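Local atomic coordinates of proteasome accessory factor B/C (PafBC) (Paenarthrobacter aurescens, PDB entry 6SJ9), a protein that probably acts as a transcriptional regulator of the bacterial DNA damage response, joining winged helix-turn-helix modules to WYL domains. Residues V250-K255 / S273-I278; L256-K261 / A293-H298; F230-E235 / H410-E415; G186-Q191 / D403-N408. All blocks are in the same frame, centred on the assembly; numbering follows the deposited sequence.

In the fold
Two pairs of neighbouring contacts make up this set. Interactions 1 and 2, with centres 10 Å apart, lie within a single WCX domain: 250-255/273-278 pairs two central strands of its sheet and is partly buried, while 256-261/293-298 packs the start of helix 257-261 against the turn after helix 285-294 in the interior. Interactions 3 and 4, centres 8 Å apart, both use the hairpin 404-413 of the PafC helix-turn-helix region, joining it to strand 175-188 of the first WYL domain and to helix 232-237. The chemistry follows position: ion pairs fringe interaction 1, aliphatic and ring contacts fill interaction 2, a lone arginine bond spans interaction 3, and interaction 4 combines strand pairing with a buried arginine.

Interaction 1 of 4, residues V250-K255 / S273-I278; sequences VIDKDK and SGRDRI
D252 and R275 pair across two adjacent antiparallel strands, 245-252 and 275-282, in the four-stranded sheet of a ferredoxin-like WCX domain. The strands are held by I251 N to D276 O at 2.9 Å and D276 N to I251 O at 2.8 Å, and K253 N adds a bond to G274 O where strand 245-252 runs into a type II turn. The D252 and R275 side chains diverge at first and come together through OD1 and the guanidinium. A bend at chi3 (108°) turns the arginine back, so that NE reaches D252 OD1 at 2.5 Å while the carboxylate and guanidinium planes stand 55° apart. V250 O lies over one guanidinium face, near its rim. I251 and I278 cross at about a right angle and touch through their CD1 atoms at 3.8 Å, and both pack on L259 of helix 257-261. D276, beside I251, has its carboxylate shared: R260 pairs with OD2 at a doubtfully short distance, and K253 arrives on the other oxygen while also serving D268. The K253 chain stays extended until a final bend, which delivers NZ to the syn side of D276 OD1, 3.0 Å away and 16° out of the carboxylate plane.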
loop_
_atom_site.group_PDB
_atom_site.type_symbol
_atom_site.label_atom_id
_atom_site.label_comp_id
_atom_site.label_asym_id
_atom_site.label_seq_id
_atom_site.Cartn_x
_atom_site.Cartn_y
_atom_site.Cartn_z
ATOM N N VAL A 250 24.176 -13.141 2.704
ATOM C CA VAL A 250 24.334 -13.602 4.078
ATOM C C VAL A 250 23.446 -12.731 4.950
ATOM O O VAL A 250 23.625 -11.510 4.979
ATOM C CB VAL A 250 25.795 -13.539 4.542
ATOM C CG1 VAL A 250 25.857 -13.822 6.011
ATOM C CG2 VAL A 250 26.645 -14.530 3.770
ATOM N N ILE A 251 22.537 -13.365 5.694
ATOM C CA ILE A 251 21.531 -12.693 6.509
ATOM C C ILE A 251 21.524 -13.259 7.926
ATOM O O ILE A 251 21.839 -14.430 8.149
ATOM C CB ILE A 251 20.120 -12.838 5.904
ATOM C CG1 ILE A 251 19.729 -14.312 5.844
ATOM C CG2 ILE A 251 20.056 -12.250 4.511
ATOM C CD1 ILE A 251 18.320 -14.519 5.353
ATOM N N ASP A 252 21.188 -12.405 8.893
ATOM C CA ASP A 252 21.054 -12.833 10.283
ATOM C C ASP A 252 19.919 -13.848 10.420
ATOM O O ASP A 252 18.838 -13.683 9.841
ATOM C CB ASP A 252 20.770 -11.634 11.181
ATOM C CG ASP A 252 21.911 -10.637 11.203
ATOM O OD1 ASP A 252 22.951 -10.901 10.562
ATOM O OD2 ASP A 252 21.761 -9.580 11.851
ATOM N N LYS A 253 20.151 -14.880 11.227
ATOM C CA LYS A 253 19.115 -15.872 11.480
ATOM C C LYS A 253 17.896 -15.244 12.135
ATOM O O LYS A 253 17.998 -14.264 12.871
ATOM C CB LYS A 253 19.655 -16.984 12.369
ATOM C CG LYS A 253 20.591 -17.913 11.639
ATOM C CD LYS A 253 20.985 -19.081 12.482
ATOM C CE LYS A 253 21.838 -20.064 11.686
ATOM N NZ LYS A 253 21.038 -21.141 11.024
ATOM N N ASP A 254 16.724 -15.767 11.784
ATOM C CA ASP A 254 15.444 -15.311 12.324
ATOM C C ASP A 254 15.113 -13.863 11.959
ATOM O O ASP A 254 14.290 -13.229 12.631
ATOM C CB ASP A 254 15.378 -15.516 13.839
ATOM C CG ASP A 254 15.590 -16.966 14.233
ATOM O OD1 ASP A 254 14.801 -17.809 13.758
ATOM O OD2 ASP A 254 16.537 -17.267 14.998
ATOM N N LYS A 255 15.714 -13.317 10.900
ATOM C CA LYS A 255 15.426 -11.954 10.467
ATOM C C LYS A 255 15.080 -11.920 8.982
ATOM O O LYS A 255 15.370 -12.850 8.226
ATOM C CB LYS A 255 16.598 -11.008 10.741
ATOM C CG LYS A 255 16.867 -10.762 12.208
ATOM C CD LYS A 255 15.651 -10.101 12.855
ATOM C CE LYS A 255 16.073 -8.954 13.752
ATOM N NZ LYS A 255 17.180 -9.409 14.633
ATOM N N SER A 273 28.652 -17.031 12.814
ATOM C CA SER A 273 27.648 -17.698 13.625
ATOM C C SER A 273 26.331 -16.929 13.539
ATOM O O SER A 273 26.306 -15.708 13.359
ATOM C CB SER A 273 28.123 -17.797 15.081
ATOM O OG SER A 273 29.234 -18.663 15.196
ATOM N N GLY A 274 25.225 -17.659 13.646
ATOM C CA GLY A 274 23.915 -17.035 13.644
ATOM C C GLY A 274 23.519 -16.349 12.357
ATOM O O GLY A 274 22.647 -15.474 12.381
ATOM N N ARG A 275 24.117 -16.727 11.224
ATOM C CA ARG A 275 23.751 -16.150 9.936
ATOM C C ARG A 275 23.588 -17.275 8.919
ATOM O O ARG A 275 24.281 -18.290 8.966
ATOM C CB ARG A 275 24.806 -15.122 9.415
ATOM C CG ARG A 275 25.007 -13.875 10.291
ATOM C CD ARG A 275 25.818 -12.794 9.576
ATOM N NE ARG A 275 24.965 -11.666 9.201
ATOM C CZ ARG A 275 25.342 -10.613 8.468
ATOM N NH1 ARG A 275 26.579 -10.512 7.985
ATOM N NH2 ARG A 275 24.459 -9.639 8.213
ATOM N N ASP A 276 22.705 -17.040 7.961
ATOM C CA ASP A 276 22.378 -17.939 6.870
ATOM C C ASP A 276 22.935 -17.408 5.560
ATOM O O ASP A 276 23.144 -16.204 5.390
ATOM C CB ASP A 276 20.859 -18.074 6.725
ATOM C CG ASP A 276 20.221 -18.816 7.877
ATOM O OD1 ASP A 276 20.868 -19.730 8.427
ATOM O OD2 ASP A 276 19.063 -18.476 8.218
ATOM N N ARG A 277 23.117 -18.311 4.607
ATOM C CA ARG A 277 23.479 -17.921 3.255
ATOM C C ARG A 277 22.329 -18.342 2.351
ATOM O O ARG A 277 22.059 -19.536 2.208
ATOM C CB ARG A 277 24.807 -18.570 2.852
ATOM C CG ARG A 277 25.312 -18.260 1.464
ATOM C CD ARG A 277 26.534 -19.114 1.171
ATOM N NE ARG A 277 27.203 -18.774 -0.087
ATOM C CZ ARG A 277 27.062 -19.425 -1.238
ATOM N NH1 ARG A 277 27.742 -19.022 -2.308
ATOM N NH2 ARG A 277 26.243 -20.465 -1.329
ATOM N N ILE A 278 21.666 -17.369 1.721
ATOM C CA ILE A 278 20.552 -17.661 0.828
ATOM C C ILE A 278 20.863 -17.122 -0.555
ATOM O O ILE A 278 21.680 -16.216 -0.734
ATOM C CB ILE A 278 19.210 -17.075 1.318
ATOM C CG1 ILE A 278 19.271 -15.540 1.344
ATOM C CG2 ILE A 278 18.826 -17.647 2.631
ATOM C CD1 ILE A 278 17.915 -14.874 1.572
#

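Interaction 2 of 4, residues L256-K261 / A293-H298; sequences LLALRK and ASYGPH
In the helical layer of the WCX domain, L256, the N-cap residue of helix 257-261, drives its side chain against Y295 and H298 in the turn that leaves helix 285-294. The leucine carries its two methyl groups into the contact like a fork. CD2 rides over one face of the Y295 ring in a CH-pi contact, 4.1 Å from the ring centroid and 27° off the normal; it sits nearer the root of the ring than the hydroxyl, with CG of Y295 3.7 Å away. The same methyl reaches CB of H298 at 3.8 Å, while the other branch, CD1, lies 3.6 Å from H298 O. L256 is thus wedged between an aromatic face and the short 3-10 turn at 297-298. One turn further along the helix, L259 comes obliquely to the far part of the same ring, its CD2 4.0 Å from Y295 CE2. CG anti to the backbone N (chi1 -175°) turns L259 toward the ring, and L249 of the sheet also touches it.

The polar ends of the two rings are engaged elsewhere. Y295 OH bonds to E291, one helical turn back, and H298 ND1 bonds to D252 OD2 while its ring meets W654 edge to face. The tyrosine is consequently held at its hydroxyl by E291, with L256 over the face near its root and L259 farther out. Two helices side by side on one face of an antiparallel sheet, strand order 2-3-1-4, are the βαββαβ arrangement of the ferredoxin-like fold.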
loop_
_atom_site.group_PDB
_atom_site.type_symbol
_atom_site.label_atom_id
_atom_site.label_comp_id
_atom_site.label_asym_id
_atom_site.label_seq_id
_atom_site.Cartn_x
_atom_site.Cartn_y
_atom_site.Cartn_z
ATOM N N LEU A 256 14.431 -10.828 8.574
ATOM C CA LEU A 256 14.161 -10.550 7.168
ATOM C C LEU A 256 13.208 -11.603 6.585
ATOM O O LEU A 256 13.541 -12.381 5.682
ATOM C CB LEU A 256 15.478 -10.481 6.387
ATOM C CG LEU A 256 16.595 -9.646 7.023
ATOM C CD1 LEU A 256 17.739 -9.461 6.051
ATOM C CD2 LEU A 256 16.078 -8.309 7.499
ATOM N N LEU A 257 11.996 -11.619 7.136
ATOM C CA LEU A 257 11.050 -12.675 6.786
ATOM C C LEU A 257 10.565 -12.531 5.355
ATOM O O LEU A 257 10.498 -13.522 4.621
ATOM C CB LEU A 257 9.880 -12.731 7.779
ATOM C CG LEU A 257 10.116 -13.545 9.067
ATOM C CD1 LEU A 257 10.086 -15.047 8.737
ATOM C CD2 LEU A 257 11.408 -13.218 9.815
ATOM N N ALA A 258 10.213 -11.316 4.936
ATOM C CA ALA A 258 9.784 -11.147 3.552
ATOM C C ALA A 258 10.873 -11.598 2.586
ATOM O O ALA A 258 10.586 -12.240 1.566
ATOM C CB ALA A 258 9.408 -9.693 3.278
ATOM N N LEU A 259 12.133 -11.314 2.918
ATOM C CA LEU A 259 13.231 -11.720 2.053
ATOM C C LEU A 259 13.349 -13.234 2.002
ATOM O O LEU A 259 13.514 -13.807 0.925
ATOM C CB LEU A 259 14.544 -11.096 2.538
ATOM C CG LEU A 259 15.751 -11.340 1.638
ATOM C CD1 LEU A 259 15.433 -10.768 0.240
ATOM C CD2 LEU A 259 17.035 -10.773 2.236
ATOM N N ARG A 260 13.196 -13.907 3.138
ATOM C CA ARG A 260 13.352 -15.365 3.153
ATOM C C ARG A 260 12.248 -16.054 2.372
ATOM O O ARG A 260 12.452 -17.151 1.849
ATOM C CB ARG A 260 13.400 -15.883 4.590
ATOM C CG ARG A 260 14.701 -15.607 5.301
ATOM C CD ARG A 260 14.619 -15.792 6.789
ATOM N NE ARG A 260 15.953 -15.684 7.391
ATOM C CZ ARG A 260 16.749 -16.736 7.559
ATOM N NH1 ARG A 260 16.327 -17.942 7.183
ATOM N NH2 ARG A 260 17.963 -16.600 8.092
ATOM N N LYS A 261 11.084 -15.411 2.267
ATOM C CA LYS A 261 10.004 -15.935 1.437
ATOM C C LYS A 261 10.448 -16.085 -0.016
ATOM O O LYS A 261 9.942 -16.948 -0.731
ATOM C CB LYS A 261 8.807 -14.988 1.570
ATOM C CG LYS A 261 7.899 -15.362 2.736
ATOM C CD LYS A 261 6.625 -14.528 2.846
ATOM C CE LYS A 261 6.009 -14.751 4.256
ATOM N NZ LYS A 261 5.069 -13.670 4.757
ATOM N N ALA A 293 19.437 -2.420 1.228
ATOM C CA ALA A 293 19.928 -1.293 2.027
ATOM C C ALA A 293 18.995 -0.987 3.186
ATOM O O ALA A 293 19.455 -0.550 4.256
ATOM C CB ALA A 293 20.014 -0.030 1.160
ATOM N N SER A 294 17.680 -1.178 2.969
ATOM C CA SER A 294 16.692 -0.977 4.022
ATOM C C SER A 294 16.926 -1.949 5.176
ATOM O O SER A 294 16.524 -1.674 6.315
ATOM C CB SER A 294 15.264 -1.065 3.439
ATOM O OG SER A 294 14.731 -2.371 3.573
ATOM N N TYR A 295 17.557 -3.072 4.906
ATOM C CA TYR A 295 17.800 -4.063 5.945
ATOM C C TYR A 295 19.117 -3.819 6.708
ATOM O O TYR A 295 19.375 -4.498 7.713
ATOM C CB TYR A 295 17.808 -5.472 5.343
ATOM C CG TYR A 295 16.522 -5.915 4.677
ATOM C CD1 TYR A 295 15.283 -5.483 5.128
ATOM C CD2 TYR A 295 16.562 -6.744 3.557
ATOM C CE1 TYR A 295 14.099 -5.894 4.491
ATOM C CE2 TYR A 295 15.402 -7.169 2.917
ATOM C CZ TYR A 295 14.174 -6.741 3.380
ATOM O OH TYR A 295 13.039 -7.161 2.699
ATOM N N GLY A 296 19.940 -2.858 6.273
ATOM C CA GLY A 296 21.162 -2.495 6.974
ATOM C C GLY A 296 22.138 -3.619 7.316
ATOM O O GLY A 296 22.631 -4.350 6.445
ATOM N N PRO A 297 22.502 -3.725 8.602
ATOM C CA PRO A 297 23.458 -4.769 9.001
ATOM C C PRO A 297 22.869 -6.172 9.008
ATOM O O PRO A 297 23.632 -7.121 9.123
ATOM C CB PRO A 297 23.869 -4.342 10.412
ATOM C CG PRO A 297 22.617 -3.696 10.935
ATOM C CD PRO A 297 22.007 -2.961 9.765
ATOM N N HIS A 298 21.558 -6.345 8.842
ATOM C CA HIS A 298 20.995 -7.691 8.817
ATOM C C HIS A 298 21.345 -8.479 7.562
ATOM O O HIS A 298 21.023 -9.662 7.491
ATOM C CB HIS A 298 19.482 -7.627 8.956
ATOM C CG HIS A 298 19.017 -7.084 10.265
ATOM N ND1 HIS A 298 19.768 -7.179 11.423
ATOM C CD2 HIS A 298 17.881 -6.422 10.602
ATOM C CE1 HIS A 298 19.109 -6.605 12.416
ATOM N NE2 HIS A 298 17.959 -6.142 11.945
#

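Interaction 3 of 4, residues F230-E235 / H410-E415; sequences FNARAE and HVYISE
R233 and S414 bring their CA atoms to 7.5 Å, the closest CA-CA approach between the first turn of helix 232-237 and the segment 410-415. R233 does most of the reaching: CG is anti to the backbone N (chi1 173°) and the chain runs extended to NE, carrying the guanidinium alongside the serine. S414 CB lies over one face of that group, toward its rim and 3.5 Å from R233 NE. Beyond it, R233 NH2 donates to E415 O at 2.9 Å with an N-H...O angle of 144°; the donor stands well above the carbonyl plane, 63° out of it, rather than on a lone pair. The receiving strand is the second of the β-hairpin 404-413, the wing expected after the helices of this winged helix-turn-helix domain, whereas the helix lies about 175 residues earlier in the chain. Y412 leans from the same strand face toward the helix start. Its OH comes to 3.8 Å from A232 CB and 3.9 Å from R233 CB, and it hydrogen-bonds to E407 on the partner strand of the hairpin. N231 caps the helix start, its OD1 receiving a weak bond from R233 N at 3.3 Å.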
loop_
_atom_site.group_PDB
_atom_site.type_symbol
_atom_site.label_atom_id
_atom_site.label_comp_id
_atom_site.label_asym_id
_atom_site.label_seq_id
_atom_site.Cartn_x
_atom_site.Cartn_y
_atom_site.Cartn_z
ATOM N N PHE A 230 1.930 8.799 -31.997
ATOM C CA PHE A 230 2.734 8.179 -30.946
ATOM C C PHE A 230 1.869 7.269 -30.095
ATOM O O PHE A 230 0.943 7.738 -29.423
ATOM C CB PHE A 230 3.407 9.214 -30.043
ATOM C CG PHE A 230 3.653 8.700 -28.633
ATOM C CD1 PHE A 230 4.516 7.631 -28.394
ATOM C CD2 PHE A 230 3.024 9.312 -27.552
ATOM C CE1 PHE A 230 4.731 7.164 -27.119
ATOM C CE2 PHE A 230 3.234 8.871 -26.259
ATOM C CZ PHE A 230 4.096 7.790 -26.031
ATOM N N ASN A 231 2.159 5.973 -30.124
ATOM C CA ASN A 231 1.435 5.009 -29.298
ATOM C C ASN A 231 2.305 4.574 -28.119
ATOM O O ASN A 231 3.292 3.851 -28.301
ATOM C CB ASN A 231 0.985 3.810 -30.128
ATOM C CG ASN A 231 0.035 2.898 -29.363
ATOM O OD1 ASN A 231 -0.353 3.188 -28.219
ATOM N ND2 ASN A 231 -0.366 1.802 -30.002
ATOM N N ALA A 232 1.941 5.019 -26.910
ATOM C CA ALA A 232 2.731 4.658 -25.733
ATOM C C ALA A 232 2.618 3.173 -25.402
ATOM O O ALA A 232 3.616 2.540 -25.033
ATOM C CB ALA A 232 2.299 5.485 -24.516
ATOM N N ARG A 233 1.420 2.592 -25.556
ATOM C CA ARG A 233 1.220 1.192 -25.190
ATOM C C ARG A 233 1.990 0.256 -26.116
ATOM O O ARG A 233 2.569 -0.738 -25.660
ATOM C CB ARG A 233 -0.275 0.871 -25.184
ATOM C CG ARG A 233 -0.617 -0.602 -24.975
ATOM C CD ARG A 233 -2.117 -0.824 -25.120
ATOM N NE ARG A 233 -2.497 -2.224 -24.981
ATOM C CZ ARG A 233 -3.752 -2.637 -24.834
ATOM N NH1 ARG A 233 -4.742 -1.749 -24.802
ATOM N NH2 ARG A 233 -4.017 -3.928 -24.713
ATOM N N ALA A 234 1.999 0.549 -27.420
ATOM C CA ALA A 234 2.740 -0.286 -28.358
ATOM C C ALA A 234 4.243 -0.147 -28.156
ATOM O O ALA A 234 4.987 -1.123 -28.326
ATOM C CB ALA A 234 2.369 0.073 -29.798
ATOM N N GLU A 235 4.704 1.053 -27.791
ATOM C CA GLU A 235 6.132 1.266 -27.570
ATOM C C GLU A 235 6.634 0.473 -26.360
ATOM O O GLU A 235 7.707 -0.147 -26.409
ATOM C CB GLU A 235 6.396 2.759 -27.382
ATOM C CG GLU A 235 7.843 3.096 -27.377
ATOM C CD GLU A 235 8.471 2.751 -28.703
ATOM O OE1 GLU A 235 7.837 3.037 -29.751
ATOM O OE2 GLU A 235 9.584 2.188 -28.698
ATOM N N HIS A 410 -3.183 12.022 -19.795
ATOM C CA HIS A 410 -3.921 10.831 -20.235
ATOM C C HIS A 410 -3.340 9.570 -19.591
ATOM O O HIS A 410 -2.188 9.218 -19.865
ATOM C CB HIS A 410 -3.898 10.750 -21.742
ATOM C CG HIS A 410 -4.781 9.685 -22.279
ATOM N ND1 HIS A 410 -4.623 9.147 -23.535
ATOM C CD2 HIS A 410 -5.869 9.085 -21.742
ATOM C CE1 HIS A 410 -5.558 8.230 -23.737
ATOM N NE2 HIS A 410 -6.329 8.177 -22.663
ATOM N N VAL A 411 -4.104 8.908 -18.713
ATOM C CA VAL A 411 -3.634 7.735 -17.963
ATOM C C VAL A 411 -4.543 6.552 -18.265
ATOM O O VAL A 411 -5.772 6.659 -18.175
ATOM C CB VAL A 411 -3.578 7.975 -16.432
ATOM C CG1 VAL A 411 -2.760 6.772 -15.715
ATOM C CG2 VAL A 411 -2.930 9.306 -16.129
ATOM N N TYR A 412 -3.950 5.418 -18.616
ATOM C CA TYR A 412 -4.796 4.265 -18.900
ATOM C C TYR A 412 -4.058 2.986 -18.532
ATOM O O TYR A 412 -2.834 2.894 -18.661
ATOM C CB TYR A 412 -5.310 4.245 -20.363
ATOM C CG TYR A 412 -4.277 4.350 -21.452
ATOM C CD1 TYR A 412 -3.592 5.543 -21.693
ATOM C CD2 TYR A 412 -4.014 3.257 -22.277
ATOM C CE1 TYR A 412 -2.642 5.630 -22.701
ATOM C CE2 TYR A 412 -3.065 3.335 -23.301
ATOM C CZ TYR A 412 -2.382 4.516 -23.506
ATOM O OH TYR A 412 -1.437 4.576 -24.519
ATOM N N ILE A 413 -4.827 2.058 -17.980
ATOM C CA ILE A 413 -4.379 0.737 -17.563
ATOM C C ILE A 413 -4.819 -0.206 -18.667
ATOM O O ILE A 413 -6.015 -0.399 -18.872
ATOM C CB ILE A 413 -4.972 0.372 -16.195
ATOM C CG1 ILE A 413 -4.450 1.359 -15.161
ATOM C CG2 ILE A 413 -4.609 -1.029 -15.812
ATOM C CD1 ILE A 413 -4.928 1.163 -13.723
ATOM N N SER A 414 -3.872 -0.666 -19.476
ATOM C CA SER A 414 -4.191 -1.416 -20.685
ATOM C C SER A 414 -4.852 -2.769 -20.391
ATOM O O SER A 414 -4.460 -3.490 -19.463
ATOM C CB SER A 414 -2.934 -1.585 -21.540
ATOM O OG SER A 414 -1.915 -2.264 -20.841
ATOM N N GLU A 415 -5.925 -3.057 -21.129
ATOM C CA GLU A 415 -6.637 -4.326 -21.048
ATOM C C GLU A 415 -6.071 -5.291 -22.092
ATOM O O GLU A 415 -6.268 -5.104 -23.298
ATOM C CB GLU A 415 -8.141 -4.129 -21.237
ATOM C CG GLU A 415 -8.934 -5.435 -21.454
ATOM C CD GLU A 415 -9.181 -6.255 -20.188
ATOM O OE1 GLU A 415 -10.311 -6.187 -19.658
ATOM O OE2 GLU A 415 -8.262 -6.982 -19.736
#

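Interaction 4 of 4, residues G186-Q191 / D403-N408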
loop_
_atom_site.group_PDB
_atom_site.type_symbol
_atom_site.label_atom_id
_atom_site.label_comp_id
_atom_site.label_asym_id
_atom_site.label_seq_id
_atom_site.Cartn_x
_atom_site.Cartn_y
_atom_site.Cartn_z
ATOM N N GLY A 186 5.535 4.791 -18.201
ATOM C CA GLY A 186 4.901 3.496 -18.341
ATOM C C GLY A 186 5.434 2.491 -17.347
ATOM O O GLY A 186 6.558 2.610 -16.843
ATOM N N SER A 187 4.595 1.512 -17.038
ATOM C CA SER A 187 4.925 0.468 -16.083
ATOM C C SER A 187 4.796 -0.867 -16.786
ATOM O O SER A 187 3.754 -1.156 -17.370
ATOM C CB SER A 187 3.970 0.508 -14.891
ATOM O OG SER A 187 4.478 -0.306 -13.881
ATOM N N ARG A 188 5.869 -1.618 -16.838
ATOM C CA ARG A 188 5.768 -3.024 -17.211
ATOM C C ARG A 188 6.639 -3.839 -16.280
ATOM O O ARG A 188 7.785 -3.466 -16.010
ATOM C CB ARG A 188 6.053 -3.311 -18.677
ATOM C CG ARG A 188 4.787 -3.130 -19.484
ATOM C CD ARG A 188 5.068 -2.525 -20.823
ATOM N NE ARG A 188 3.873 -2.321 -21.648
ATOM C CZ ARG A 188 2.794 -1.601 -21.313
ATOM N NH1 ARG A 188 2.701 -0.994 -20.117
ATOM N NH2 ARG A 188 1.802 -1.468 -22.202
ATOM N N PHE A 189 6.082 -4.968 -15.821
ATOM C CA PHE A 189 6.746 -5.878 -14.886
ATOM C C PHE A 189 6.982 -5.196 -13.539
ATOM O O PHE A 189 7.962 -5.486 -12.843
ATOM C CB PHE A 189 8.072 -6.363 -15.476
ATOM C CG PHE A 189 8.010 -6.617 -16.960
ATOM C CD1 PHE A 189 7.204 -7.615 -17.485
ATOM C CD2 PHE A 189 8.747 -5.832 -17.843
ATOM C CE1 PHE A 189 7.146 -7.842 -18.866
ATOM C CE2 PHE A 189 8.695 -6.042 -19.226
ATOM C CZ PHE A 189 7.894 -7.055 -19.735
ATOM N N GLY A 190 6.054 -4.318 -13.138
ATOM C CA GLY A 190 6.186 -3.551 -11.917
ATOM C C GLY A 190 7.112 -2.342 -11.995
ATOM O O GLY A 190 7.064 -1.497 -11.097
ATOM N N GLN A 191 7.899 -2.190 -13.068
ATOM C CA GLN A 191 8.955 -1.178 -13.146
ATOM C C GLN A 191 8.592 -0.053 -14.111
ATOM O O GLN A 191 8.036 -0.299 -15.188
ATOM C CB GLN A 191 10.271 -1.835 -13.602
ATOM C CG GLN A 191 10.826 -2.855 -12.597
ATOM C CD GLN A 191 10.841 -2.289 -11.173
ATOM O OE1 GLN A 191 9.951 -2.586 -10.359
ATOM N NE2 GLN A 191 11.846 -1.458 -10.870
ATOM N N ASP A 403 -0.452 -3.234 -16.429
ATOM C CA ASP A 403 0.296 -2.447 -17.408
ATOM C C ASP A 403 -0.307 -1.051 -17.433
ATOM O O ASP A 403 -1.466 -0.881 -17.828
ATOM C CB ASP A 403 0.240 -3.026 -18.828
ATOM C CG ASP A 403 0.977 -4.342 -18.975
ATOM O OD1 ASP A 403 0.937 -4.899 -20.098
ATOM O OD2 ASP A 403 1.569 -4.828 -17.982
ATOM N N ILE A 404 0.514 -0.063 -17.085
ATOM C CA ILE A 404 0.117 1.336 -16.958
ATOM C C ILE A 404 0.868 2.176 -17.994
ATOM O O ILE A 404 2.093 2.024 -18.149
ATOM C CB ILE A 404 0.403 1.853 -15.541
ATOM C CG1 ILE A 404 -0.391 0.987 -14.561
ATOM C CG2 ILE A 404 -0.052 3.307 -15.431
ATOM C CD1 ILE A 404 0.066 1.041 -13.159
ATOM N N GLN A 405 0.115 3.022 -18.724
ATOM C CA GLN A 405 0.633 4.074 -19.602
ATOM C C GLN A 405 0.152 5.433 -19.066
ATOM O O GLN A 405 -1.046 5.633 -18.815
ATOM C CB GLN A 405 0.146 3.988 -21.057
ATOM C CG GLN A 405 0.666 2.839 -21.875
ATOM C CD GLN A 405 0.142 1.496 -21.370
ATOM O OE1 GLN A 405 0.888 0.548 -21.299
ATOM N NE2 GLN A 405 -1.150 1.418 -21.029
ATOM N N TRP A 406 1.060 6.384 -18.995
ATOM C CA TRP A 406 0.729 7.739 -18.546
ATOM C C TRP A 406 1.351 8.722 -19.524
ATOM O O TRP A 406 2.550 9.002 -19.440
ATOM C CB TRP A 406 1.241 7.968 -17.150
ATOM C CG TRP A 406 0.816 9.245 -16.526
ATOM C CD1 TRP A 406 0.663 10.479 -17.131
ATOM C CD2 TRP A 406 0.511 9.439 -15.140
ATOM N NE1 TRP A 406 0.274 11.413 -16.200
ATOM C CE2 TRP A 406 0.197 10.820 -14.969
ATOM C CE3 TRP A 406 0.458 8.587 -14.033
ATOM C CZ2 TRP A 406 -0.175 11.354 -13.743
ATOM C CZ3 TRP A 406 0.105 9.137 -12.783
ATOM C CH2 TRP A 406 -0.227 10.497 -12.664
ATOM N N GLU A 407 0.537 9.227 -20.452
ATOM C CA GLU A 407 0.932 10.289 -21.383
ATOM C C GLU A 407 0.459 11.646 -20.868
ATOM O O GLU A 407 -0.136 11.749 -19.793
ATOM C CB GLU A 407 0.335 10.025 -22.754
ATOM C CG GLU A 407 0.681 8.714 -23.342
ATOM C CD GLU A 407 -0.046 8.467 -24.671
ATOM O OE1 GLU A 407 -0.508 9.416 -25.349
ATOM O OE2 GLU A 407 -0.100 7.310 -25.058
ATOM N N ASN A 408 0.736 12.708 -21.635
ATOM C CA ASN A 408 0.329 14.065 -21.236
ATOM C C ASN A 408 -1.171 14.116 -21.008
ATOM O O ASN A 408 -1.947 13.938 -21.942
ATOM C CB ASN A 408 0.714 15.116 -22.302
ATOM C CG ASN A 408 0.559 16.564 -21.758
ATOM O OD1 ASN A 408 0.789 16.791 -20.576
ATOM N ND2 ASN A 408 0.187 17.514 -22.612
#
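S187 N donates to I404 O at 2.8 Å, a nearly straight bond (161°) that fastens strand 175-188 to antiparallel strand 404-407. The same carbonyl oxygen also takes a CA-H...O contact from G186, whose CA is 3.2 Å away. In the return direction S187 O receives only a long, weak bond from I404 N at 3.4 Å, but it has a second donor: R188 NH1 at 2.9 Å, reaching it from above the carbonyl plane. CB of S187 touches CB of I404 on the face turned away from Q405. A bend at chi2 (143°) brings the R188 guanidinium over CB of D403, which lies 3.4 Å from NH1. The planes of the guanidinium and the D403 carboxylate are 30° apart, and the charges only lie near one another. At the edge of the guanidinium sits the Q405 amide, nearly perpendicular to it, though the modelled place of OE1 is doubtful. D237 supplies the arginine's salt bridge through NH2. Past R188 the chain reverses in a type I' turn, the two-residue loop between strands 175-188 and 191-198. Hairpin 404-413, probably a helix-turn-helix wing, continues the antiparallel WYL sheet, consistent with an Sm fold.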